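Local coordinates for fatty acid-binding protein TM_1468 (Thermotoga maritima, PDB 1MGP), which binds long-chain fatty acids such as palmitate and may take part in lipid transport or fatty acid metabolism, at residues 91-94 / 95-99. Residues are numbered along the deposited sequence; the frame is centred on the assembly and turned at random.
Sequences PSVE and DFKKR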
loop_
_atom_site.group_PDB
_atom_site.type_symbol
_atom_site.label_atom_id
_atom_site.label_comp_id
_atom_site.label_asym_id
_atom_site.label_seq_id
_atom_site.Cartn_x
_atom_site.Cartn_y
_atom_site.Cartn_z
ATOM N N PRO A 91 2.253 14.226 1.080
ATOM C CA PRO A 91 2.654 14.927 2.300
ATOM C C PRO A 91 3.492 16.109 1.827
ATOM O O PRO A 91 4.016 16.088 0.715
ATOM C CB PRO A 91 3.515 13.898 3.036
ATOM C CG PRO A 91 3.071 12.573 2.466
ATOM C CD PRO A 91 2.868 12.890 1.010
ATOM N N SER A 92 3.625 17.137 2.650
ATOM C CA SER A 92 4.431 18.284 2.250
ATOM C C SER A 92 5.889 17.926 2.488
ATOM O O SER A 92 6.190 16.944 3.165
ATOM C CB SER A 92 4.073 19.507 3.095
ATOM O OG SER A 92 4.484 19.315 4.439
ATOM N N VAL A 93 6.792 18.715 1.922
ATOM C CA VAL A 93 8.219 18.494 2.108
ATOM C C VAL A 93 8.498 18.678 3.592
ATOM O O VAL A 93 9.269 17.933 4.193
ATOM C CB VAL A 93 9.042 19.513 1.288
ATOM C CG1 VAL A 93 10.504 19.499 1.725
ATOM C CG2 VAL A 93 8.925 19.183 -0.198
ATOM N N GLU A 94 7.853 19.680 4.177
ATOM C CA GLU A 94 7.994 19.980 5.598
ATOM C C GLU A 94 7.606 18.762 6.438
ATOM O O GLU A 94 8.269 18.452 7.424
ATOM C CB GLU A 94 7.105 21.173 5.960
ATOM C CG GLU A 94 7.066 21.524 7.439
ATOM C CD GLU A 94 6.005 22.573 7.756
ATOM O OE1 GLU A 94 5.837 22.915 8.950
ATOM O OE2 GLU A 94 5.338 23.056 6.812
ATOM N N ASP A 95 6.528 18.076 6.055
ATOM C CA ASP A 95 6.099 16.885 6.793
ATOM C C ASP A 95 7.205 15.839 6.802
ATOM O O ASP A 95 7.477 15.222 7.829
ATOM C CB ASP A 95 4.850 16.249 6.166
ATOM C CG ASP A 95 3.614 17.094 6.340
ATOM O OD1 ASP A 95 3.542 17.833 7.346
ATOM O OD2 ASP A 95 2.710 17.001 5.476
ATOM N N PHE A 96 7.824 15.620 5.647
ATOM C CA PHE A 96 8.896 14.644 5.553
ATOM C C PHE A 96 10.099 15.071 6.387
ATOM O O PHE A 96 10.637 14.274 7.154
ATOM C CB PHE A 96 9.312 14.443 4.092
ATOM C CG PHE A 96 8.488 13.412 3.369
ATOM C CD1 PHE A 96 8.570 12.070 3.726
ATOM C CD2 PHE A 96 7.617 13.784 2.351
ATOM C CE1 PHE A 96 7.789 11.104 3.078
ATOM C CE2 PHE A 96 6.831 12.829 1.699
ATOM C CZ PHE A 96 6.921 11.488 2.064
ATOM N N LYS A 97 10.512 16.328 6.247
ATOM C CA LYS A 97 11.656 16.827 7.005
ATOM C C LYS A 97 11.448 16.621 8.504
ATOM O O LYS A 97 12.356 16.179 9.209
ATOM C CB LYS A 97 11.892 18.312 6.709
ATOM C CG LYS A 97 12.301 18.601 5.272
ATOM C CD LYS A 97 12.517 20.091 5.021
ATOM C CE LYS A 97 13.771 20.614 5.717
ATOM N NZ LYS A 97 14.062 22.037 5.349
ATOM N N LYS A 98 10.248 16.939 8.983
ATOM C CA LYS A 98 9.912 16.781 10.398
ATOM C C LYS A 98 10.199 15.351 10.852
ATOM O O LYS A 98 10.830 15.134 11.888
ATOM C CB LYS A 98 8.427 17.105 10.623
ATOM C CG LYS A 98 7.980 17.234 12.089
ATOM C CD LYS A 98 8.249 15.983 12.942
ATOM C CE LYS A 98 7.607 14.703 12.380
ATOM N NZ LYS A 98 6.122 14.690 12.461
ATOM N N ARG A 99 9.722 14.380 10.077
ATOM C CA ARG A 99 9.928 12.972 10.397
ATOM C C ARG A 99 11.413 12.615 10.426
ATOM O O ARG A 99 11.882 11.973 11.366
ATOM C CB ARG A 99 9.222 12.089 9.364
ATOM C CG ARG A 99 7.726 12.288 9.294
ATOM C CD ARG A 99 6.975 11.334 10.202
ATOM N NE ARG A 99 5.568 11.715 10.309
ATOM C CZ ARG A 99 4.609 10.929 10.783
ATOM N NH1 ARG A 99 4.889 9.701 11.196
ATOM N NH2 ARG A 99 3.366 11.381 10.856
HETATM O O HOH W 1 3.312 21.032 6.108
#
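S92 and D95 clasp each other in a capping box at the start of helix 93-105. Lodged between its own backbone N and carbonyl carbon (chi1 68°), S92 OG sits at the open end of the helix, where it accepts from D95 N at 2.9 Å. In return D95 swings its carboxylate toward the N-cap, where D95 OD2 takes the backbone N of S92 at 3.0 Å; the bond is nearly straight (166° at the hydrogen) but arrives from above the carboxylate plane. Y54 OH binds the same oxygen, so two partners grip it. A water that donates to E94 OE2 also hydrogen-bonds S92 OG. With an alanine in place of D95, the backbone N of S92 and the hydroxyl of Y54 would probably both lose their acceptor, leaving the helix start less firmly fixed. Beside the box, P91 CB and CG pack obliquely against F96 CE2, CB at 3.7 Å, while V93 CG1 crosses the aliphatic chain of K97 at a slant, closest to CD at 3.9 Å; K97 NZ forms a salt bridge with E133. P91 and F96 both pack on I51 of strand 48-56 and also touch helix 123-133, P91 at T123 and F96 at S126 and A130.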